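Local coordinates for protein sulfite dehydrogenase (Paracoccus pantotrophus, PDB 2XTS) that oxidises protein-bound sulfane sulfur in the Sox system, as the molybdenum-cofactor subunit of the molybdohemo-enzyme sulfane dehydrogenase SoxCD, at residues A[309-317]-A[324-332]; A[333-343]-A[373-382]. One frame throughout, in Å; residues are numbered along the deposited sequence.

Contact 1. Residues A[309-317]-A[324-332]; sequences NWTTARITG and LTRFHLDID
R314 reaches across to D330 with both terminal nitrogens, converging end-on on one carboxylate oxygen: NH1 lies 2.9 Å and NH2 3.1 Å from D330 OD2. The two flat groups are inclined by 35°, NH1 meeting that oxygen from above the carboxylate plane and NH2 on its syn side. With CG between the backbone N and the carbonyl carbon (chi1 73°) and the chain extended as far as NE, R314 brings one face of its guanidinium, near the rim, over the CB of H328. A water accepts weakly from R314 NH2 and donates to D330 OD1. Were R314 an alanine, D330 would probably lose its salt bridge and the CB of H328 its flat cover. On the face carrying F327 and I315, the F327 ring meets the A313 methyl obliquely, CD1 to CB 4.0 Å. Antiparallel pairing holds the strands in step: R314 N donates to H328 O at 3.0 Å, and H328 N to R314 O. This beta hairpin lies within the antiparallel sheet of the dimerisation domain, strand 297-303 flanking 311-316 and strand 282-291 flanking 325-333, while the carbonyl O of R111 of the second subunit accepts from R314 NH2.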
loop_
_atom_site.group_PDB
_atom_site.type_symbol
_atom_site.label_atom_id
_atom_site.label_comp_id
_atom_site.label_asym_id
_atom_site.label_seq_id
_atom_site.Cartn_x
_atom_site.Cartn_y
_atom_site.Cartn_z
ATOM N N ASN A 309 36.004 -3.679 -3.841
ATOM C CA ASN A 309 35.843 -3.113 -2.511
ATOM C C ASN A 309 34.386 -2.868 -2.197
ATOM O O ASN A 309 33.604 -2.466 -3.071
ATOM C CB ASN A 309 36.597 -1.806 -2.363
ATOM C CG ASN A 309 38.093 -1.966 -2.585
ATOM O OD1 ASN A 309 38.593 -1.729 -3.692
ATOM N ND2 ASN A 309 38.785 -2.406 -1.563
ATOM N N TRP A 310 34.035 -3.153 -0.956
ATOM C CA TRP A 310 32.653 -3.073 -0.493
ATOM C C TRP A 310 32.507 -2.141 0.684
ATOM O O TRP A 310 33.386 -2.073 1.521
ATOM C CB TRP A 310 32.175 -4.462 -0.072
ATOM C CG TRP A 310 32.179 -5.473 -1.184
ATOM C CD1 TRP A 310 33.201 -6.304 -1.540
ATOM C CD2 TRP A 310 31.103 -5.757 -2.080
ATOM N NE1 TRP A 310 32.833 -7.078 -2.597
ATOM C CE2 TRP A 310 31.554 -6.751 -2.963
ATOM C CE3 TRP A 310 29.807 -5.248 -2.238
ATOM C CZ2 TRP A 310 30.753 -7.273 -3.965
ATOM C CZ3 TRP A 310 29.014 -5.764 -3.250
ATOM C CH2 TRP A 310 29.499 -6.763 -4.106
ATOM N N THR A 311 31.357 -1.478 0.753
ATOM C CA THR A 311 30.950 -0.619 1.871
ATOM C C THR A 311 29.556 -1.063 2.314
ATOM O O THR A 311 28.655 -1.231 1.490
ATOM C CB THR A 311 30.876 0.862 1.425
ATOM O OG1 THR A 311 32.148 1.266 0.893
ATOM C CG2 THR A 311 30.487 1.786 2.558
ATOM N N THR A 312 29.377 -1.253 3.604
ATOM C CA THR A 312 28.088 -1.647 4.141
ATOM C C THR A 312 27.139 -0.453 4.045
ATOM O O THR A 312 27.446 0.643 4.485
ATOM C CB THR A 312 28.212 -2.235 5.556
ATOM O OG1 THR A 312 29.102 -3.364 5.505
ATOM C CG2 THR A 312 26.844 -2.639 6.089
ATOM N N ALA A 313 26.000 -0.692 3.407
ATOM C CA ALA A 313 24.931 0.297 3.258
ATOM C C ALA A 313 24.131 0.322 4.549
ATOM O O ALA A 313 24.380 -0.464 5.473
ATOM C CB ALA A 313 24.024 -0.087 2.069
ATOM N N ARG A 314 23.163 1.229 4.631
ATOM C CA ARG A 314 22.233 1.202 5.770
ATOM C C ARG A 314 20.885 0.642 5.344
ATOM O O ARG A 314 20.496 0.797 4.184
ATOM C CB ARG A 314 22.081 2.577 6.409
ATOM C CG ARG A 314 21.276 3.576 5.621
ATOM C CD ARG A 314 21.206 4.917 6.344
ATOM N NE ARG A 314 20.436 5.876 5.558
ATOM C CZ ARG A 314 20.915 6.555 4.519
ATOM N NH1 ARG A 314 22.161 6.380 4.097
ATOM N NH2 ARG A 314 20.126 7.391 3.854
ATOM N N ILE A 315 20.239 -0.056 6.267
ATOM C CA ILE A 315 18.862 -0.502 6.128
ATOM C C ILE A 315 17.973 0.659 6.519
ATOM O O ILE A 315 18.121 1.200 7.620
ATOM C CB ILE A 315 18.564 -1.674 7.090
ATOM C CG1 ILE A 315 19.438 -2.874 6.724
ATOM C CG2 ILE A 315 17.065 -2.001 7.114
ATOM C CD1 ILE A 315 19.626 -3.047 5.254
ATOM N N THR A 316 17.081 1.051 5.617
ATOM C CA THR A 316 16.100 2.110 5.866
ATOM C C THR A 316 14.770 1.466 6.183
ATOM O O THR A 316 14.146 0.856 5.326
ATOM C CB THR A 316 16.030 3.030 4.649
ATOM O OG1 THR A 316 17.300 3.679 4.539
ATOM C CG2 THR A 316 14.954 4.085 4.777
ATOM N N GLY A 317 14.366 1.563 7.443
ATOM C CA GLY A 317 13.171 0.876 7.926
ATOM C C GLY A 317 13.572 -0.405 8.608
ATOM O O GLY A 317 14.688 -0.531 9.117
ATOM N N LEU A 324 10.663 -7.738 1.557
ATOM C CA LEU A 324 11.533 -6.742 0.963
ATOM C C LEU A 324 12.050 -5.786 2.010
ATOM O O LEU A 324 11.353 -5.392 2.945
ATOM C CB LEU A 324 10.844 -5.941 -0.145
ATOM C CG LEU A 324 10.518 -6.647 -1.456
ATOM C CD1 LEU A 324 9.921 -5.637 -2.443
ATOM C CD2 LEU A 324 11.744 -7.261 -2.044
ATOM N N THR A 325 13.301 -5.393 1.814
ATOM C CA THR A 325 14.053 -4.539 2.716
ATOM C C THR A 325 14.758 -3.478 1.883
ATOM O O THR A 325 15.428 -3.798 0.904
ATOM C CB THR A 325 15.060 -5.413 3.493
ATOM O OG1 THR A 325 14.350 -6.501 4.099
ATOM C CG2 THR A 325 15.821 -4.624 4.556
ATOM N N ARG A 326 14.608 -2.220 2.279
ATOM C CA ARG A 326 15.188 -1.095 1.560
ATOM C C ARG A 326 16.543 -0.762 2.121
ATOM O O ARG A 326 16.698 -0.707 3.323
ATOM C CB ARG A 326 14.267 0.104 1.708
ATOM C CG ARG A 326 14.757 1.397 1.047
ATOM C CD ARG A 326 14.967 1.340 -0.469
ATOM N NE ARG A 326 13.756 0.892 -1.159
ATOM C CZ ARG A 326 13.635 0.755 -2.473
ATOM N NH1 ARG A 326 14.650 1.012 -3.286
ATOM N NH2 ARG A 326 12.505 0.295 -2.983
ATOM N N PHE A 327 17.524 -0.551 1.246
ATOM C CA PHE A 327 18.845 -0.069 1.662
ATOM C C PHE A 327 19.248 1.170 0.904
ATOM O O PHE A 327 18.796 1.415 -0.219
ATOM C CB PHE A 327 19.950 -1.147 1.518
ATOM C CG PHE A 327 20.267 -1.545 0.095
ATOM C CD1 PHE A 327 21.241 -0.872 -0.636
ATOM C CD2 PHE A 327 19.609 -2.604 -0.511
ATOM C CE1 PHE A 327 21.526 -1.245 -1.944
ATOM C CE2 PHE A 327 19.901 -2.986 -1.826
ATOM C CZ PHE A 327 20.849 -2.312 -2.536
ATOM N N HIS A 328 20.116 1.960 1.538
ATOM C CA HIS A 328 20.642 3.181 0.949
ATOM C C HIS A 328 22.118 3.333 1.235
ATOM O O HIS A 328 22.598 2.954 2.301
ATOM C CB HIS A 328 19.975 4.432 1.500
ATOM C CG HIS A 328 18.528 4.551 1.163
ATOM N ND1 HIS A 328 18.048 4.918 -0.077
ATOM C CD2 HIS A 328 17.441 4.376 1.946
ATOM C CE1 HIS A 328 16.723 4.922 -0.046
ATOM N NE2 HIS A 328 16.333 4.594 1.169
ATOM N N LEU A 329 22.818 3.920 0.274
ATOM C CA LEU A 329 24.188 4.385 0.472
ATOM C C LEU A 329 24.302 5.712 -0.244
ATOM O O LEU A 329 24.002 5.815 -1.431
ATOM C CB LEU A 329 25.237 3.399 -0.071
ATOM C CG LEU A 329 26.715 3.767 0.157
ATOM C CD1 LEU A 329 27.106 3.516 1.610
ATOM C CD2 LEU A 329 27.678 3.053 -0.770
ATOM N N ASP A 330 24.699 6.745 0.502
ATOM C CA ASP A 330 24.886 8.057 -0.064
ATOM C C ASP A 330 26.339 8.240 -0.420
ATOM O O ASP A 330 27.209 8.016 0.417
ATOM C CB ASP A 330 24.399 9.092 0.932
ATOM C CG ASP A 330 22.917 8.915 1.243
ATOM O OD1 ASP A 330 22.126 9.057 0.286
ATOM O OD2 ASP A 330 22.545 8.664 2.421
ATOM N N ILE A 331 26.598 8.640 -1.663
ATOM C CA ILE A 331 27.978 8.915 -2.105
ATOM C C ILE A 331 28.116 10.305 -2.715
ATOM O O ILE A 331 27.130 10.994 -2.975
ATOM C CB ILE A 331 28.503 7.829 -3.096
ATOM C CG1 ILE A 331 27.824 7.941 -4.473
ATOM C CG2 ILE A 331 28.337 6.436 -2.492
ATOM C CD1 ILE A 331 28.561 7.180 -5.594
ATOM N N ASP A 332 29.367 10.702 -2.951
ATOM C CA ASP A 332 29.674 11.928 -3.661
ATOM C C ASP A 332 30.282 11.517 -5.001
ATOM O O ASP A 332 31.448 11.136 -5.061
ATOM C CB ASP A 332 30.642 12.759 -2.807
ATOM C CG ASP A 332 30.937 14.126 -3.385
ATOM O OD1 ASP A 332 30.577 14.402 -4.543
ATOM O OD2 ASP A 332 31.557 14.932 -2.656
HETATM O O HOH W 1 19.679 8.018 0.957
HETATM O O HOH W 2 13.362 -1.730 4.869
#

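Contact 2. Residues A[333-343]-A[373-382]; sequences WDGSEMLLQSR and IQTWWVKADG
E337 and W377 make one of two side-chain hydrogen bonds between 333-343 and 373-382: NE1 of W377 donates to E337 OE1 at 2.9 Å, in the plane of the indole but from well above the carboxylate plane. In the other, Q341 lies alongside T375, and its extended chain carries NE2 to 2.9 Å from T375 OG1, with the hydroxyl near the amide plane. Within 333-343, NE1 of W333 donates to S336 O. Backbone bonds run in both directions at M338-V378 and L340-W376, V378 N to M338 O measuring 2.8 Å, and the strands cross antiparallel at 155°. They are neighbours in the antiparallel sheet of the molybdenum-cofactor oxidoreductase dimerisation domain, an E-set, immunoglobulin-like family; strand 384-389 follows beyond 375-378, and a type I turn spans K379 to G382. Apolar contacts centre on V378. Its CG1, anti to the backbone N (chi1 179°), faces M338 CE and W333 CZ2, while CG2 packs 3.7 Å from L340 CD1. On the opposite face L339 CD2 touches W377 CB; the side chains of I373 and Q341 cross at about a right angle, CG2 against CB. Among bridging waters, one joins E337 OE2 to A380 N and another G335 O to A380 O.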
loop_
_atom_site.group_PDB
_atom_site.type_symbol
_atom_site.label_atom_id
_atom_site.label_comp_id
_atom_site.label_asym_id
_atom_site.label_seq_id
_atom_site.Cartn_x
_atom_site.Cartn_y
_atom_site.Cartn_z
ATOM N N TRP A 333 29.499 11.581 -6.079
ATOM C CA TRP A 333 29.950 11.085 -7.387
ATOM C C TRP A 333 30.849 12.111 -8.079
ATOM O O TRP A 333 30.421 13.238 -8.353
ATOM C CB TRP A 333 28.748 10.730 -8.263
ATOM C CG TRP A 333 29.138 10.086 -9.576
ATOM C CD1 TRP A 333 30.077 9.102 -9.775
ATOM C CD2 TRP A 333 28.607 10.392 -10.864
ATOM N NE1 TRP A 333 30.141 8.777 -11.101
ATOM C CE2 TRP A 333 29.245 9.543 -11.798
ATOM C CE3 TRP A 333 27.643 11.289 -11.324
ATOM C CZ2 TRP A 333 28.964 9.594 -13.162
ATOM C CZ3 TRP A 333 27.354 11.329 -12.660
ATOM C CH2 TRP A 333 28.005 10.481 -13.574
ATOM N N ASP A 334 32.094 11.707 -8.348
ATOM C CA ASP A 334 33.065 12.581 -9.013
ATOM C C ASP A 334 32.976 12.524 -10.552
ATOM O O ASP A 334 33.777 13.125 -11.246
ATOM C CB ASP A 334 34.499 12.302 -8.517
ATOM C CG ASP A 334 34.990 10.908 -8.850
ATOM O OD1 ASP A 334 34.275 10.165 -9.547
ATOM O OD2 ASP A 334 36.120 10.567 -8.421
ATOM N N GLY A 335 31.985 11.813 -11.096
ATOM C CA GLY A 335 31.791 11.752 -12.530
ATOM C C GLY A 335 32.554 10.609 -13.193
ATOM O O GLY A 335 32.485 10.459 -14.394
ATOM N N SER A 336 33.254 9.795 -12.414
ATOM C CA SER A 336 33.962 8.639 -12.971
ATOM C C SER A 336 33.018 7.482 -13.241
ATOM O O SER A 336 31.958 7.345 -12.622
ATOM C CB SER A 336 35.034 8.138 -12.017
ATOM O OG SER A 336 35.911 9.156 -11.609
ATOM N N GLU A 337 33.406 6.631 -14.165
ATOM C CA GLU A 337 32.665 5.418 -14.404
ATOM C C GLU A 337 32.636 4.573 -13.142
ATOM O O GLU A 337 33.581 4.560 -12.380
ATOM C CB GLU A 337 33.303 4.639 -15.545
ATOM C CG GLU A 337 33.170 5.277 -16.911
ATOM C CD GLU A 337 33.670 4.380 -18.039
ATOM O OE1 GLU A 337 33.827 3.159 -17.836
ATOM O OE2 GLU A 337 33.935 4.912 -19.135
ATOM N N MET A 338 31.538 3.846 -12.925
ATOM C CA MET A 338 31.428 2.952 -11.789
ATOM C C MET A 338 30.861 1.623 -12.242
ATOM O O MET A 338 30.189 1.551 -13.278
ATOM C CB MET A 338 30.534 3.532 -10.679
ATOM C CG MET A 338 30.998 4.870 -10.129
ATOM S SD MET A 338 29.963 5.470 -8.791
ATOM C CE MET A 338 28.467 5.938 -9.670
ATOM N N LEU A 339 31.168 0.582 -11.476
ATOM C CA LEU A 339 30.532 -0.716 -11.627
ATOM C C LEU A 339 29.828 -1.008 -10.316
ATOM O O LEU A 339 30.420 -1.495 -9.351
ATOM C CB LEU A 339 31.552 -1.793 -11.978
ATOM C CG LEU A 339 32.122 -1.705 -13.395
ATOM C CD1 LEU A 339 33.369 -2.584 -13.482
ATOM C CD2 LEU A 339 31.095 -2.064 -14.473
ATOM N N LEU A 340 28.536 -0.702 -10.287
ATOM C CA LEU A 340 27.772 -0.810 -9.047
ATOM C C LEU A 340 27.300 -2.233 -8.832
ATOM O O LEU A 340 26.785 -2.863 -9.757
ATOM C CB LEU A 340 26.530 0.089 -9.077
ATOM C CG LEU A 340 26.711 1.582 -9.295
ATOM C CD1 LEU A 340 25.365 2.253 -9.340
ATOM C CD2 LEU A 340 27.595 2.179 -8.209
ATOM N N GLN A 341 27.423 -2.712 -7.597
ATOM C CA GLN A 341 26.885 -4.001 -7.196
ATOM C C GLN A 341 26.354 -3.915 -5.776
ATOM O O GLN A 341 26.860 -3.124 -4.967
ATOM C CB GLN A 341 27.968 -5.071 -7.216
ATOM C CG GLN A 341 28.588 -5.355 -8.561
ATOM C CD GLN A 341 29.592 -6.475 -8.516
ATOM O OE1 GLN A 341 30.172 -6.768 -7.481
ATOM N NE2 GLN A 341 29.778 -7.131 -9.664
ATOM N N SER A 342 25.364 -4.748 -5.472
ATOM C CA SER A 342 24.911 -4.932 -4.123
ATOM C C SER A 342 24.945 -6.418 -3.777
ATOM O O SER A 342 24.718 -7.285 -4.640
ATOM C CB SER A 342 23.529 -4.332 -3.917
ATOM O OG SER A 342 22.547 -4.903 -4.762
ATOM N N ARG A 343 25.215 -6.698 -2.511
ATOM C CA ARG A 343 25.359 -8.075 -2.016
ATOM C C ARG A 343 24.644 -8.206 -0.675
ATOM O O ARG A 343 25.078 -7.603 0.318
ATOM C CB ARG A 343 26.840 -8.420 -1.874
ATOM C CG ARG A 343 27.166 -9.798 -1.381
ATOM C CD ARG A 343 28.691 -9.955 -1.313
ATOM N NE ARG A 343 29.294 -9.131 -0.262
ATOM C CZ ARG A 343 30.604 -8.974 -0.074
ATOM N NH1 ARG A 343 31.476 -9.538 -0.901
ATOM N NH2 ARG A 343 31.047 -8.217 0.924
ATOM N N ILE A 373 24.478 -11.633 -8.044
ATOM C CA ILE A 373 24.747 -10.209 -7.919
ATOM C C ILE A 373 24.616 -9.538 -9.267
ATOM O O ILE A 373 25.198 -9.973 -10.251
ATOM C CB ILE A 373 26.163 -9.971 -7.315
ATOM C CG1 ILE A 373 26.206 -10.407 -5.847
ATOM C CG2 ILE A 373 26.646 -8.542 -7.454
ATOM C CD1 ILE A 373 27.631 -10.498 -5.279
ATOM N N GLN A 374 23.848 -8.456 -9.292
ATOM C CA GLN A 374 23.654 -7.621 -10.465
ATOM C C GLN A 374 24.705 -6.509 -10.508
ATOM O O GLN A 374 25.017 -5.908 -9.480
ATOM C CB GLN A 374 22.253 -6.978 -10.388
ATOM C CG GLN A 374 21.951 -6.007 -11.523
ATOM C CD GLN A 374 21.883 -6.662 -12.892
ATOM O OE1 GLN A 374 22.632 -6.320 -13.830
ATOM N NE2 GLN A 374 21.013 -7.617 -13.017
ATOM N N THR A 375 25.240 -6.235 -11.690
ATOM C CA THR A 375 26.193 -5.157 -11.900
ATOM C C THR A 375 25.574 -4.103 -12.803
ATOM O O THR A 375 24.984 -4.427 -13.843
ATOM C CB THR A 375 27.445 -5.676 -12.596
ATOM O OG1 THR A 375 27.979 -6.786 -11.862
ATOM C CG2 THR A 375 28.527 -4.599 -12.725
ATOM N N TRP A 376 25.717 -2.838 -12.414
ATOM C CA TRP A 376 25.391 -1.720 -13.297
ATOM C C TRP A 376 26.667 -0.974 -13.688
ATOM O O TRP A 376 27.456 -0.565 -12.818
ATOM C CB TRP A 376 24.483 -0.669 -12.642
ATOM C CG TRP A 376 23.172 -1.143 -12.122
ATOM C CD1 TRP A 376 22.664 -0.832 -10.897
ATOM C CD2 TRP A 376 22.178 -1.982 -12.763
ATOM N NE1 TRP A 376 21.436 -1.405 -10.734
ATOM C CE2 TRP A 376 21.111 -2.112 -11.860
ATOM C CE3 TRP A 376 22.070 -2.590 -14.017
ATOM C CZ2 TRP A 376 19.987 -2.866 -12.148
ATOM C CZ3 TRP A 376 20.948 -3.325 -14.308
ATOM C CH2 TRP A 376 19.928 -3.460 -13.385
ATOM N N TRP A 377 26.843 -0.781 -14.985
ATOM C CA TRP A 377 27.908 0.092 -15.477
ATOM C C TRP A 377 27.377 1.513 -15.588
ATOM O O TRP A 377 26.535 1.792 -16.417
ATOM C CB TRP A 377 28.415 -0.418 -16.821
ATOM C CG TRP A 377 29.513 0.384 -17.442
ATOM C CD1 TRP A 377 30.491 1.078 -16.817
ATOM C CD2 TRP A 377 29.765 0.506 -18.841
ATOM N NE1 TRP A 377 31.353 1.638 -17.742
ATOM C CE2 TRP A 377 30.936 1.282 -18.993
ATOM C CE3 TRP A 377 29.139 -0.003 -19.984
ATOM C CZ2 TRP A 377 31.463 1.602 -20.243
ATOM C CZ3 TRP A 377 29.666 0.324 -21.239
ATOM C CH2 TRP A 377 30.814 1.116 -21.350
ATOM N N VAL A 378 27.881 2.392 -14.720
ATOM C CA VAL A 378 27.559 3.813 -14.773
ATOM C C VAL A 378 28.640 4.486 -15.598
ATOM O O VAL A 378 29.811 4.446 -15.248
ATOM C CB VAL A 378 27.494 4.452 -13.370
ATOM C CG1 VAL A 378 27.174 5.950 -13.452
ATOM C CG2 VAL A 378 26.460 3.747 -12.498
ATOM N N LYS A 379 28.228 5.101 -16.687
ATOM C CA LYS A 379 29.142 5.744 -17.628
ATOM C C LYS A 379 29.337 7.213 -17.259
ATOM O O LYS A 379 28.593 7.771 -16.461
ATOM C CB LYS A 379 28.640 5.582 -19.070
ATOM C CG LYS A 379 28.543 4.107 -19.466
ATOM C CD LYS A 379 28.090 3.860 -20.891
ATOM C CE LYS A 379 26.605 4.011 -21.044
ATOM N NZ LYS A 379 26.177 3.598 -22.404
ATOM N N ALA A 380 30.326 7.844 -17.881
ATOM C CA ALA A 380 30.645 9.238 -17.614
ATOM C C ALA A 380 29.529 10.228 -17.933
ATOM O O ALA A 380 29.479 11.302 -17.354
ATOM C CB ALA A 380 31.908 9.623 -18.362
ATOM N N ASP A 381 28.632 9.856 -18.836
ATOM C CA ASP A 381 27.464 10.671 -19.166
ATOM C C ASP A 381 26.270 10.437 -18.248
ATOM O O ASP A 381 25.231 11.037 -18.452
ATOM C CB ASP A 381 27.077 10.487 -20.643
ATOM C CG ASP A 381 26.677 9.058 -20.999
ATOM O OD1 ASP A 381 26.647 8.190 -20.106
ATOM O OD2 ASP A 381 26.406 8.805 -22.196
ATOM N N GLY A 382 26.434 9.584 -17.235
ATOM C CA GLY A 382 25.367 9.252 -16.293
ATOM C C GLY A 382 24.418 8.167 -16.751
ATOM O O GLY A 382 23.524 7.757 -15.994
HETATM O O HOH W 3 31.384 12.500 -15.818
HETATM O O HOH W 4 32.066 6.595 -19.781
HETATM O O HOH W 5 23.936 -3.386 -9.702
HETATM O O HOH W 6 22.798 -7.740 -6.656
HETATM O O HOH W 7 22.534 -4.443 -7.710
#

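Contact 1 and contact 2 lie in one antiparallel sheet, their centres about 15 Å apart, and follow in series: strand 325-333 of the first runs through a tight connection into strand 338-346 of the second. Across the sheet, however, 311-316 and 297-303 stand between those two strands. Side chains nevertheless meet: F327 CZ is 3.6 Å from S342 CB, and I331 CD1 is 3.9 Å from M338 SD. W310 and R343 form a cation-pi pair, beside which the cytochrome chain packs on both residues. Both contacts lie away from the molybdenum and heme sites, contact 1 bordering the second subunit and both bordering the cytochrome.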